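Local coordinates for protein dihydrodipicolinate synthase (PDB 3D0C) that probably catalyses the condensation of pyruvate with aspartate semialdehyde to 4-hydroxy-tetrahydrodipicolinate, a step of lysine biosynthesis, at residues Arg73-Val78 against Ser105-Val110; Asn131-Leu136 against Asp161-Ile166. The protein carries 1 engineered substitution. One frame throughout, in Å; residues are numbered along the deposited sequence.

Contact 1. Residues Arg73-Val78 against Ser105-Val110; sequences RVTELV and SGADCV
In this (beta/alpha)8 TIM barrel, Thr75 on the last turns of helix 64-78 packs against Ser105-Ala107, the turn that leads from helix 92-104 into strand 109-112. A Schellman motif shapes that turn: Gly106, with positive phi, is the first residue to leave the helical conformation. The contact is made chiefly by one methyl group lying against backbone. Thr75 CG2 sits 3.3 Å from Ser105 O and 3.4 Å from Ala107 N, over the face of the Gly106-Ala107 peptide and beside the carbonyl oxygen of Ser105. The methyl reaches them because the threonine rotamer (chi1 -63°) sets CG2 opposite the backbone N and leaves OG1 beside that N, where it bonds to Ala71 O, one turn back. The same hydroxyl oxygen is 3.9 Å from Ala107 CB. No hydrogen bond joins the two segments, but Ser105 OG bonds to Thr72 OG1, one residue before segment 73-78, and to Ser101 O, giving the two helices a polar link. Glu76 adds a loose touch at the solvent side. Glycine suits the place of Gly106 twice over: a CB there would collide with Ser105 O and would stand only 3.1 Å from Thr75 CG2.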
ATOM      1  N   ARG A  73     -11.594  17.644  12.219  1.00 23.10           N
ATOM      2  CA  ARG A  73     -12.978  18.023  11.921  1.00 22.84           C
ATOM      3  C   ARG A  73     -13.995  17.044  12.504  1.00 24.66           C
ATOM      4  O   ARG A  73     -14.957  17.438  13.173  1.00 21.75           O
ATOM      5  CB  ARG A  73     -13.176  18.091  10.408  1.00 25.17           C
ATOM      6  CG  ARG A  73     -14.558  18.555   9.972  1.00 28.68           C
ATOM      7  CD  ARG A  73     -14.650  20.071  10.025  1.00 33.32           C
ATOM      8  NE  ARG A  73     -15.825  20.577   9.320  1.00 36.95           N
ATOM      9  CZ  ARG A  73     -15.973  21.842   8.940  1.00 40.12           C
ATOM     10  NH1 ARG A  73     -15.016  22.724   9.200  1.00 38.92           N
ATOM     11  NH2 ARG A  73     -17.072  22.224   8.302  1.00 39.34           N
ATOM     12  N   VAL A  74     -13.797  15.760  12.227  1.00 23.43           N
ATOM     13  CA  VAL A  74     -14.710  14.749  12.733  1.00 22.07           C
ATOM     14  C   VAL A  74     -14.703  14.709  14.254  1.00 23.08           C
ATOM     15  O   VAL A  74     -15.762  14.708  14.881  1.00 21.42           O
ATOM     16  CB  VAL A  74     -14.357  13.342  12.188  1.00 24.94           C
ATOM     17  CG1 VAL A  74     -15.346  12.301  12.735  1.00 21.82           C
ATOM     18  CG2 VAL A  74     -14.396  13.353  10.673  1.00 22.11           C
ATOM     19  N   THR A  75     -13.511  14.686  14.852  1.00 23.18           N
ATOM     20  CA  THR A  75     -13.400  14.638  16.307  1.00 24.76           C
ATOM     21  C   THR A  75     -14.173  15.778  16.981  1.00 27.36           C
ATOM     22  O   THR A  75     -14.947  15.555  17.922  1.00 23.58           O
ATOM     23  CB  THR A  75     -11.914  14.701  16.760  1.00 26.20           C
ATOM     24  OG1 THR A  75     -11.213  13.550  16.270  1.00 24.08           O
ATOM     25  CG2 THR A  75     -11.815  14.733  18.285  1.00 29.56           C
ATOM     26  N   GLU A  76     -13.959  16.999  16.496  1.00 26.61           N
ATOM     27  CA  GLU A  76     -14.624  18.166  17.061  1.00 30.02           C
ATOM     28  C   GLU A  76     -16.131  18.151  16.820  1.00 30.47           C
ATOM     29  O   GLU A  76     -16.905  18.505  17.710  1.00 28.87           O
ATOM     30  CB  GLU A  76     -13.992  19.448  16.503  1.00 32.27           C
ATOM     31  CG  GLU A  76     -12.485  19.498  16.724  1.00 36.97           C
ATOM     32  CD  GLU A  76     -11.860  20.832  16.361  1.00 41.21           C
ATOM     33  OE1 GLU A  76     -12.201  21.386  15.296  1.00 42.09           O
ATOM     34  OE2 GLU A  76     -11.010  21.316  17.139  1.00 41.15           O
ATOM     35  N   LEU A  77     -16.554  17.731  15.632  1.00 29.86           N
ATOM     36  CA  LEU A  77     -17.980  17.673  15.328  1.00 32.63           C
ATOM     37  C   LEU A  77     -18.669  16.651  16.239  1.00 33.01           C
ATOM     38  O   LEU A  77     -19.716  16.934  16.831  1.00 30.77           O
ATOM     39  CB  LEU A  77     -18.202  17.297  13.863  1.00 36.82           C
ATOM     40  CG  LEU A  77     -19.662  17.236  13.417  1.00 39.76           C
ATOM     41  CD1 LEU A  77     -20.345  18.565  13.703  1.00 43.61           C
ATOM     42  CD2 LEU A  77     -19.725  16.912  11.940  1.00 42.52           C
ATOM     43  N   VAL A  78     -18.073  15.466  16.353  1.00 30.35           N
ATOM     44  CA  VAL A  78     -18.621  14.413  17.203  1.00 30.97           C
ATOM     45  C   VAL A  78     -18.740  14.962  18.620  1.00 31.71           C
ATOM     46  O   VAL A  78     -19.729  14.725  19.316  1.00 29.27           O
ATOM     47  CB  VAL A  78     -17.709  13.164  17.223  1.00 31.72           C
ATOM     48  CG1 VAL A  78     -18.210  12.167  18.259  1.00 32.17           C
ATOM     49  CG2 VAL A  78     -17.678  12.520  15.846  1.00 31.36           C
ATOM     50  N   SER A 105      -6.286  16.688  19.000  1.00 26.66           N
ATOM     51  CA  SER A 105      -7.573  17.244  18.592  1.00 27.42           C
ATOM     52  C   SER A 105      -8.713  16.647  19.416  1.00 26.90           C
ATOM     53  O   SER A 105      -9.850  17.119  19.355  1.00 24.84           O
ATOM     54  CB  SER A 105      -7.823  16.982  17.108  1.00 29.21           C
ATOM     55  OG  SER A 105      -6.899  17.693  16.307  1.00 32.30           O
ATOM     56  N   GLY A 106      -8.407  15.602  20.179  1.00 25.74           N
ATOM     57  CA  GLY A 106      -9.421  14.985  21.009  1.00 24.86           C
ATOM     58  C   GLY A 106      -9.829  13.564  20.666  1.00 25.46           C
ATOM     59  O   GLY A 106     -10.695  13.009  21.338  1.00 22.35           O
ATOM     60  N   ALA A 107      -9.231  12.967  19.636  1.00 23.20           N
ATOM     61  CA  ALA A 107      -9.585  11.594  19.268  1.00 21.98           C
ATOM     62  C   ALA A 107      -9.336  10.678  20.457  1.00 20.67           C
ATOM     63  O   ALA A 107      -8.381  10.868  21.206  1.00 21.97           O
ATOM     64  CB  ALA A 107      -8.764  11.129  18.062  1.00 21.42           C
ATOM     65  N   ASP A 108     -10.190   9.675  20.615  1.00 20.02           N
ATOM     66  CA  ASP A 108     -10.092   8.748  21.732  1.00 22.19           C
ATOM     67  C   ASP A 108      -9.129   7.603  21.533  1.00 21.76           C
ATOM     68  O   ASP A 108      -8.594   7.065  22.496  1.00 23.85           O
ATOM     69  CB  ASP A 108     -11.474   8.155  22.014  1.00 23.96           C
ATOM     70  CG  ASP A 108     -12.523   9.213  22.209  1.00 26.46           C
ATOM     71  OD1 ASP A 108     -12.485   9.894  23.256  1.00 29.54           O
ATOM     72  OD2 ASP A 108     -13.378   9.371  21.312  1.00 24.86           O
ATOM     73  N   CYS A 109      -8.906   7.241  20.276  1.00 22.03           N
ATOM     74  CA  CYS A 109      -8.076   6.094  19.946  1.00 21.07           C
ATOM     75  C   CYS A 109      -7.614   6.251  18.495  1.00 19.98           C
ATOM     76  O   CYS A 109      -8.153   7.079  17.752  1.00 19.29           O
ATOM     77  CB  CYS A 109      -8.967   4.839  20.105  1.00 21.81           C
ATOM     78  SG  CYS A 109      -8.296   3.198  19.756  1.00 29.94           S
ATOM     79  N   VAL A 110      -6.601   5.484  18.102  1.00 18.50           N
ATOM     80  CA  VAL A 110      -6.138   5.517  16.722  1.00 19.50           C
ATOM     81  C   VAL A 110      -6.265   4.110  16.136  1.00 18.61           C
ATOM     82  O   VAL A 110      -6.335   3.126  16.874  1.00 15.80           O
ATOM     83  CB  VAL A 110      -4.659   5.999  16.584  1.00 19.55           C
ATOM     84  CG1 VAL A 110      -4.511   7.393  17.177  1.00 17.84           C
ATOM     85  CG2 VAL A 110      -3.701   5.014  17.253  1.00 19.09           C
TER

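Contact 2. Residues Asn131-Leu136 against Asp161-Ile166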
ATOM      1  N   ASN A 131       6.398   0.424  18.278  1.00 21.91           N
ATOM      2  CA  ASN A 131       6.964   1.758  18.376  1.00 24.53           C
ATOM      3  C   ASN A 131       5.879   2.830  18.190  1.00 25.96           C
ATOM      4  O   ASN A 131       5.965   3.900  18.779  1.00 24.50           O
ATOM      5  CB  ASN A 131       8.081   1.953  17.348  1.00 23.27           C
ATOM      6  CG  ASN A 131       9.281   1.056  17.612  1.00 26.44           C
ATOM      7  OD1 ASN A 131       9.467   0.548  18.724  1.00 24.07           O
ATOM      8  ND2 ASN A 131      10.111   0.868  16.592  1.00 26.17           N
ATOM      9  N   ILE A 132       4.857   2.551  17.386  1.00 24.72           N
ATOM     10  CA  ILE A 132       3.813   3.541  17.183  1.00 25.90           C
ATOM     11  C   ILE A 132       2.894   3.658  18.407  1.00 27.67           C
ATOM     12  O   ILE A 132       2.667   4.762  18.916  1.00 26.07           O
ATOM     13  CB  ILE A 132       3.000   3.228  15.908  1.00 25.27           C
ATOM     14  CG1 ILE A 132       3.933   3.319  14.695  1.00 24.09           C
ATOM     15  CG2 ILE A 132       1.816   4.191  15.766  1.00 23.59           C
ATOM     16  CD1 ILE A 132       3.305   2.908  13.422  1.00 22.81           C
ATOM     17  N   ILE A 133       2.397   2.521  18.886  1.00 28.52           N
ATOM     18  CA  ILE A 133       1.514   2.479  20.041  1.00 30.01           C
ATOM     19  C   ILE A 133       2.158   3.189  21.243  1.00 33.10           C
ATOM     20  O   ILE A 133       1.560   4.095  21.845  1.00 33.59           O
ATOM     21  CB  ILE A 133       1.225   1.016  20.424  1.00 29.96           C
ATOM     22  CG1 ILE A 133       0.490   0.299  19.282  1.00 29.54           C
ATOM     23  CG2 ILE A 133       0.415   0.953  21.713  1.00 28.42           C
ATOM     24  CD1 ILE A 133       0.267  -1.166  19.511  1.00 27.86           C
ATOM     25  N   GLU A 134       3.385   2.776  21.566  1.00 32.55           N
ATOM     26  CA  GLU A 134       4.146   3.306  22.690  1.00 33.81           C
ATOM     27  C   GLU A 134       4.388   4.807  22.605  1.00 33.23           C
ATOM     28  O   GLU A 134       4.628   5.457  23.644  1.00 34.58           O
ATOM     29  CB  GLU A 134       5.507   2.596  22.762  1.00 34.49           C
ATOM     30  CG  GLU A 134       5.404   1.110  23.097  1.00 40.08           C
ATOM     31  CD  GLU A 134       6.786   0.472  23.255  1.00 43.83           C
ATOM     32  OE1 GLU A 134       7.807   1.187  23.039  1.00 45.19           O
ATOM     33  OE2 GLU A 134       6.857  -0.735  23.589  1.00 46.00           O
ATOM     34  N   ALA A 135       4.352   5.347  21.384  1.00 27.53           N
ATOM     35  CA  ALA A 135       4.629   6.757  21.195  1.00 27.49           C
ATOM     36  C   ALA A 135       3.392   7.670  21.227  1.00 26.09           C
ATOM     37  O   ALA A 135       3.542   8.910  21.195  1.00 25.30           O
ATOM     38  CB  ALA A 135       5.397   6.971  19.887  1.00 26.97           C
ATOM     39  N   LEU A 136       2.208   7.062  21.336  1.00 23.86           N
ATOM     40  CA  LEU A 136       0.946   7.767  21.362  1.00 25.52           C
ATOM     41  C   LEU A 136       0.328   7.726  22.753  1.00 24.13           C
ATOM     42  O   LEU A 136       0.299   6.696  23.408  1.00 22.38           O
ATOM     43  CB  LEU A 136      -0.041   7.140  20.369  1.00 26.73           C
ATOM     44  CG  LEU A 136       0.411   7.196  18.903  1.00 30.79           C
ATOM     45  CD1 LEU A 136      -0.616   6.551  17.951  1.00 31.06           C
ATOM     46  CD2 LEU A 136       0.628   8.662  18.495  1.00 29.87           C
ATOM     47  N   ASP A 161      -1.048  -2.642  27.173  1.00 23.26           N
ATOM     48  CA  ASP A 161      -2.244  -1.963  27.650  1.00 23.36           C
ATOM     49  C   ASP A 161      -2.901  -1.097  26.577  1.00 22.43           C
ATOM     50  O   ASP A 161      -4.128  -1.106  26.428  1.00 19.60           O
ATOM     51  CB  ASP A 161      -1.908  -1.096  28.863  1.00 28.39           C
ATOM     52  CG  ASP A 161      -1.886  -1.888  30.153  1.00 34.52           C
ATOM     53  OD1 ASP A 161      -2.920  -2.520  30.461  1.00 37.12           O
ATOM     54  OD2 ASP A 161      -0.848  -1.888  30.854  1.00 35.51           O
ATOM     55  N   LYS A 162      -2.090  -0.363  25.819  1.00 20.67           N
ATOM     56  CA  LYS A 162      -2.626   0.523  24.787  1.00 21.51           C
ATOM     57  C   LYS A 162      -3.271  -0.189  23.602  1.00 20.83           C
ATOM     58  O   LYS A 162      -4.092   0.413  22.907  1.00 22.57           O
ATOM     59  CB  LYS A 162      -1.538   1.470  24.280  1.00 24.05           C
ATOM     60  CG  LYS A 162      -1.038   2.445  25.332  1.00 29.33           C
ATOM     61  CD  LYS A 162       0.059   3.324  24.759  1.00 32.19           C
ATOM     62  CE  LYS A 162       0.686   4.174  25.844  1.00 36.71           C
ATOM     63  NZ  LYS A 162       1.646   5.179  25.314  1.00 38.15           N
ATOM     64  N   LEU A 163      -2.896  -1.441  23.345  1.00 20.66           N
ATOM     65  CA  LEU A 163      -3.514  -2.167  22.238  1.00 22.87           C
ATOM     66  C   LEU A 163      -4.836  -2.703  22.786  1.00 22.31           C
ATOM     67  O   LEU A 163      -4.858  -3.714  23.482  1.00 20.38           O
ATOM     68  CB  LEU A 163      -2.627  -3.321  21.773  1.00 24.37           C
ATOM     69  CG  LEU A 163      -3.201  -4.164  20.631  1.00 25.05           C
ATOM     70  CD1 LEU A 163      -3.591  -3.249  19.478  1.00 23.94           C
ATOM     71  CD2 LEU A 163      -2.179  -5.193  20.168  1.00 25.91           C
ATOM     72  N   VAL A 164      -5.932  -2.023  22.456  1.00 21.20           N
ATOM     73  CA  VAL A 164      -7.258  -2.382  22.949  1.00 21.95           C
ATOM     74  C   VAL A 164      -8.186  -3.073  21.953  1.00 22.51           C
ATOM     75  O   VAL A 164      -9.334  -3.397  22.281  1.00 20.15           O
ATOM     76  CB  VAL A 164      -7.985  -1.135  23.470  1.00 22.15           C
ATOM     77  CG1 VAL A 164      -7.223  -0.546  24.657  1.00 21.43           C
ATOM     78  CG2 VAL A 164      -8.104  -0.108  22.359  1.00 22.08           C
ATOM     79  N   GLY A 165      -7.705  -3.286  20.734  1.00 20.31           N
ATOM     80  CA  GLY A 165      -8.531  -3.955  19.750  1.00 17.26           C
ATOM     81  C   GLY A 165      -7.820  -4.356  18.473  1.00 17.42           C
ATOM     82  O   GLY A 165      -6.769  -3.810  18.132  1.00 17.84           O
ATOM     83  N   ILE A 166      -8.395  -5.333  17.782  1.00 13.83           N
ATOM     84  CA  ILE A 166      -7.872  -5.801  16.505  1.00 14.98           C
ATOM     85  C   ILE A 166      -9.035  -5.871  15.529  1.00 16.88           C
ATOM     86  O   ILE A 166     -10.019  -6.569  15.783  1.00 13.37           O
ATOM     87  CB  ILE A 166      -7.280  -7.232  16.568  1.00 16.85           C
ATOM     88  CG1 ILE A 166      -6.158  -7.319  17.604  1.00 19.94           C
ATOM     89  CG2 ILE A 166      -6.728  -7.610  15.195  1.00 18.49           C
ATOM     90  CD1 ILE A 166      -4.929  -6.502  17.247  1.00 21.89           C
TER
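Lys162 and Ile133 slide past each other in opposite directions, the lysine running out along the last turn of helix 122-135 while the isoleucine reaches back toward strand 163-168. At the root of the lysine the fit is tight: Ile133 CG2 presses to 3.3 Å from Lys162 CB, closer than normal carbon packing. With Ile133 CG2 trans to the backbone N and CG1 beside that N (chi1 -63°), the CG2 methyl is turned to the lysine, and Ile133 CD1, on the other branch, comes 4.3 Å from Leu163 CB. Extended beyond CG, the lysine chain passes Ile133 O, with Lys162 CD 3.4 Å from it, and carries the ammonium to the carbonyls at the end of the turn. Lys162 NZ gives a 2.8 Å hydrogen bond to Leu136 O; it approaches from above the carbonyl plane, 35° out of it, with a C=O...N angle of 145°. A second bond, to Glu134 O at 3.4 Å, is weak. The positive charge there is likely to be favourable to the helix dipole. A methionine in place of Lys162 would probably leave Leu136 O without this donor and the helix end without its nearby positive charge. The contact joins an outer TIM-barrel helix to the entry of strand 163-168, beside strand 140-144, whose Ser140 touches Ile133; Ile132 and Leu136 pack on helix 92-104.

How the contacts relate
From the N terminus, helix 64-78 is followed by strand 83-88, helix 92-104 and the turn into strand 109-112, where contact 1 closes its loop. The chain then runs through strand 109-112 into helix 122-135 and opens contact 2, which closes after strand 140-144 and helix 152-157, at the start of strand 163-168. The two loops are in series; neither nests in nor crosses the other. Each ties a helix of the outer layer to the chain entering the second strand after it, around one closed barrel. Their centres lie about 17 Å apart, yet they meet directly: Val110 CG2 is 3.5 Å from Leu136 CD1, and Cys109 SG packs on Val164 CG2.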